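Local atomic coordinates of death domain of TUBE (Drosophila melanogaster, PDB entry 1D2Z), a protein that recruits the kinase Pelle to the plasma membrane through its death domain and activates it in the Toll pathway that sets embryonic dorsoventral polarity. Residues Met43-Cys48 with Arg104-Val109; Glu118-Ala123 with Ala137-Gly142. All blocks are in the same frame, centred on the assembly; numbering follows the deposited sequence.

How the interactions relate
From the N terminus the chain runs through helices 16-27 and 31-38 to residues 43-48, on the short helix 45-49. Helices 56-59, 68-80 and 87-96 follow before residues 104-109 return to that helix and close interaction 1. The contact ties helix 45-49 to the start of helix 107-116. The chain then passes along helix 107-116 to residues 118-123, which open interaction 2. After helix 120-130 the loop 137-142 folds back and closes it. The two loops stand in series and neither nests nor crosses. Their centres lie about 20 Å apart. Interaction 1 is buried; interaction 2 lies at the surface, where Pelle binds.

Interaction 1. Residues Met43-Cys48 with Arg104-Val109; sequences MDVQAC and RPTVGV
V45 and V109 carry most of this contact. V45 sends CG1 between the backbone of R104 and the side chains of T106 and V109. CG1 stands anti to the backbone N (chi1 174°), which aims it across at the other segment. It meets R104 O at 3.1 Å. The side chains of V45 and T106 slide past each other in opposite directions, and V45 CG1 comes within 3.4 Å of T106 CG2, tighter than usual for two carbons. V109 enters from the other segment with both branches. Its CG2 lies 4.0 Å from V45 CG1 and also touches C48 CB. Its CG1 meets M43 CE tip to tip at 3.8 Å; the M43 chain bends at chi3 (-80°) on its way there.

This chain is the death domain of Tube, whose fold is a six-helix bundle. Here the short helix 45-49 packs against the N-terminal end of helix 107-116. T106 is the N-cap of that helix, and its OG1 takes a weak bond from V109 N (3.5 Å). OG1 also hydrogen-bonds S49 OG, one residue past the first segment. This S49 hydroxyl bonds V45 O too, so it links the cap to the facing helix. Both branches of T106 meet V45 CG1, and CG2 also reaches Q46 NE2.

Q46 starts out away from the contact, but its chain bends back at chi2 and crosses T106 at about a right angle. Its amide NE2 passes 3.7 Å from T106 CG2 and donates to a water at 2.9 Å. That water in turn donates to R104 O, bridging the segments. The other end of the amide, Q46 OE1, is held by N8. Beyond the helix start, Q112 NE2 bonds both C48 O and G108 O.

Interaction 2. Residues Glu118-Ala123 with Ala137-Gly142; sequences ELFSAA and ARPVDG
F120 and R138 meet face to face. The guanidinium of R138 lies flat on the F120 ring, with planes 9° apart and centres 4.3 Å apart, an offset (parallel-displaced) stack. The group is displaced from the ring centre toward F120 CB. R138 CD sits over that centre instead, 3.6 Å from the centroid, as a CH-pi contact. The R138 chain bends at chi2 (-58°), then runs on extended at chi3 across the ring. P139 adds its CD to F120 CZ at 3.7 Å. Its CG touches E118 OE2, and a water donates to both E118 OE2 and D141 O. With an alanine in place of F120, R138 CD and NE would probably lose the ring face they lie on, and a gap would open beside P139 CD. The ends of R138 are held elsewhere: NH2 by a salt bridge to D124, NH1 by G144 O and by Y73 O of the Pelle chain. E118 is the C-prime residue of the Schellman motif that ends helix 107-116. The contact thus lays the loop after helix 120-130 against the start of that helix, whose A122 and A123 pack on helix 107-116.

Interaction 1. Residues Met43-Cys48 with Arg104-Val109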
# COMPACT_ATOMS: atom_id res chain seq x y z
N MET B 43 20.59 -6.26 10.29
CA MET B 43 20.38 -4.89 10.74
C MET B 43 20.53 -4.79 12.25
O MET B 43 20.21 -5.73 12.99
CB MET B 43 18.97 -4.40 10.41
CG MET B 43 18.69 -4.08 8.96
SD MET B 43 17.02 -3.41 8.83
CE MET B 43 16.04 -4.92 8.87
N ASP B 44 21.02 -3.64 12.71
CA ASP B 44 21.14 -3.36 14.14
C ASP B 44 19.77 -2.71 14.37
O ASP B 44 19.64 -1.49 14.34
CB ASP B 44 22.28 -2.37 14.40
CG ASP B 44 22.49 -2.08 15.89
OD1 ASP B 44 21.62 -2.43 16.72
OD2 ASP B 44 23.54 -1.49 16.22
N VAL B 45 18.76 -3.57 14.48
CA VAL B 45 17.37 -3.17 14.66
C VAL B 45 17.09 -1.98 15.56
O VAL B 45 16.39 -1.05 15.16
CB VAL B 45 16.51 -4.37 15.12
CG1 VAL B 45 15.10 -3.93 15.44
CG2 VAL B 45 16.48 -5.41 14.03
N GLN B 46 17.62 -2.01 16.78
CA GLN B 46 17.40 -0.91 17.72
C GLN B 46 17.96 0.41 17.19
O GLN B 46 17.31 1.45 17.28
CB GLN B 46 17.99 -1.26 19.09
CG GLN B 46 17.22 -2.35 19.84
CD GLN B 46 15.77 -1.96 20.16
OE1 GLN B 46 15.51 -0.82 20.55
NE2 GLN B 46 14.85 -2.89 19.99
N ALA B 47 19.15 0.34 16.60
CA ALA B 47 19.80 1.53 16.04
C ALA B 47 19.07 2.03 14.79
O ALA B 47 19.10 3.22 14.48
CB ALA B 47 21.25 1.22 15.72
N CYS B 48 18.40 1.12 14.08
CA CYS B 48 17.66 1.45 12.86
C CYS B 48 16.20 1.83 13.09
O CYS B 48 15.53 2.29 12.16
CB CYS B 48 17.71 0.27 11.88
SG CYS B 48 19.30 -0.04 11.09
N ARG B 104 15.61 -8.96 16.25
CA ARG B 104 14.15 -9.04 16.21
C ARG B 104 13.59 -7.72 15.67
O ARG B 104 13.79 -6.67 16.27
CB ARG B 104 13.59 -9.27 17.61
CG ARG B 104 14.04 -10.54 18.29
CD ARG B 104 13.27 -11.74 17.78
NE ARG B 104 13.44 -12.90 18.65
CZ ARG B 104 14.54 -13.64 18.71
NH1 ARG B 104 15.59 -13.36 17.94
NH2 ARG B 104 14.61 -14.67 19.55
N PRO B 105 12.85 -7.78 14.55
CA PRO B 105 12.27 -6.57 13.95
C PRO B 105 11.35 -5.78 14.86
O PRO B 105 10.63 -6.34 15.69
CB PRO B 105 11.54 -7.12 12.73
CG PRO B 105 11.17 -8.51 13.16
CD PRO B 105 12.43 -8.98 13.81
N THR B 106 11.36 -4.46 14.68
CA THR B 106 10.55 -3.54 15.47
C THR B 106 9.59 -2.74 14.59
O THR B 106 9.70 -2.75 13.36
CB THR B 106 11.45 -2.53 16.22
OG1 THR B 106 12.30 -1.87 15.27
CG2 THR B 106 12.30 -3.24 17.28
N VAL B 107 8.67 -2.03 15.24
CA VAL B 107 7.68 -1.19 14.56
C VAL B 107 8.35 -0.09 13.74
O VAL B 107 7.86 0.27 12.66
CB VAL B 107 6.71 -0.54 15.58
CG1 VAL B 107 5.80 0.47 14.88
CG2 VAL B 107 5.87 -1.61 16.28
N GLY B 108 9.45 0.45 14.25
CA GLY B 108 10.18 1.52 13.57
C GLY B 108 10.85 1.02 12.31
O GLY B 108 10.87 1.71 11.29
N VAL B 109 11.43 -0.19 12.38
CA VAL B 109 12.08 -0.80 11.23
C VAL B 109 11.01 -1.16 10.20
O VAL B 109 11.21 -0.96 9.01
CB VAL B 109 12.89 -2.05 11.65
CG1 VAL B 109 13.21 -2.91 10.43
CG2 VAL B 109 14.19 -1.62 12.32
O HOH W 1 14.90 -5.42 18.52

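Interaction 2. Residues Glu118-Ala123 with Ala137-Gly142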
# COMPACT_ATOMS: atom_id res chain seq x y z
N GLU B 118 7.07 1.60 -0.81
CA GLU B 118 5.89 2.39 -1.18
C GLU B 118 4.55 1.75 -0.80
O GLU B 118 3.54 1.95 -1.48
CB GLU B 118 5.90 2.76 -2.67
CG GLU B 118 7.14 3.56 -3.08
CD GLU B 118 7.01 4.24 -4.44
OE1 GLU B 118 6.37 3.68 -5.36
OE2 GLU B 118 7.56 5.35 -4.59
N LEU B 119 4.56 0.99 0.29
CA LEU B 119 3.37 0.32 0.81
C LEU B 119 2.74 1.34 1.77
O LEU B 119 2.72 1.15 2.99
CB LEU B 119 3.77 -0.97 1.54
CG LEU B 119 4.63 -1.93 0.69
CD1 LEU B 119 4.99 -3.18 1.50
CD2 LEU B 119 3.89 -2.33 -0.59
N PHE B 120 2.24 2.43 1.19
CA PHE B 120 1.66 3.52 1.96
C PHE B 120 0.41 3.25 2.78
O PHE B 120 0.22 3.86 3.82
CB PHE B 120 1.52 4.77 1.09
CG PHE B 120 2.84 5.41 0.75
CD1 PHE B 120 3.59 6.04 1.74
CD2 PHE B 120 3.36 5.32 -0.53
CE1 PHE B 120 4.85 6.57 1.45
CE2 PHE B 120 4.61 5.85 -0.84
CZ PHE B 120 5.36 6.47 0.15
N SER B 121 -0.43 2.32 2.33
CA SER B 121 -1.63 1.98 3.08
C SER B 121 -1.21 1.34 4.41
O SER B 121 -1.75 1.65 5.47
CB SER B 121 -2.50 1.00 2.31
OG SER B 121 -3.65 1.64 1.83
N ALA B 122 -0.21 0.46 4.34
CA ALA B 122 0.31 -0.21 5.52
C ALA B 122 1.10 0.78 6.36
O ALA B 122 0.95 0.82 7.59
CB ALA B 122 1.19 -1.39 5.12
N ALA B 123 1.93 1.58 5.70
CA ALA B 123 2.75 2.58 6.39
C ALA B 123 1.90 3.60 7.15
O ALA B 123 2.23 3.94 8.29
CB ALA B 123 3.68 3.28 5.40
N ALA B 137 5.66 11.12 4.50
CA ALA B 137 5.63 11.94 3.29
C ALA B 137 5.66 11.07 2.03
O ALA B 137 6.22 9.97 2.03
CB ALA B 137 6.82 12.92 3.28
N ARG B 138 5.02 11.56 0.97
CA ARG B 138 4.96 10.86 -0.30
C ARG B 138 6.02 11.38 -1.26
O ARG B 138 6.51 12.50 -1.12
CB ARG B 138 3.58 11.08 -0.94
CG ARG B 138 2.41 10.62 -0.09
CD ARG B 138 2.54 9.15 0.24
NE ARG B 138 1.38 8.65 0.95
CZ ARG B 138 0.33 8.09 0.37
NH1 ARG B 138 0.29 7.96 -0.96
NH2 ARG B 138 -0.68 7.65 1.11
N PRO B 139 6.43 10.55 -2.24
CA PRO B 139 7.44 10.97 -3.22
C PRO B 139 6.77 11.99 -4.14
O PRO B 139 5.54 12.14 -4.11
CB PRO B 139 7.73 9.67 -3.98
CG PRO B 139 7.38 8.59 -3.01
CD PRO B 139 6.12 9.12 -2.39
N VAL B 140 7.56 12.69 -4.95
CA VAL B 140 7.01 13.69 -5.87
C VAL B 140 6.52 13.04 -7.16
O VAL B 140 5.56 13.51 -7.78
CB VAL B 140 8.03 14.81 -6.24
CG1 VAL B 140 8.34 15.66 -5.02
CG2 VAL B 140 9.31 14.21 -6.81
N ASP B 141 7.16 11.94 -7.55
CA ASP B 141 6.80 11.22 -8.76
C ASP B 141 6.45 9.77 -8.46
O ASP B 141 6.77 9.25 -7.38
CB ASP B 141 7.95 11.26 -9.77
CG ASP B 141 8.25 12.67 -10.28
OD1 ASP B 141 7.31 13.34 -10.78
OD2 ASP B 141 9.42 13.10 -10.19
N GLY B 142 5.80 9.13 -9.42
CA GLY B 142 5.43 7.74 -9.26
C GLY B 142 4.02 7.52 -8.74
O GLY B 142 3.31 8.48 -8.41
O HOH W 2 5.64 7.03 -5.94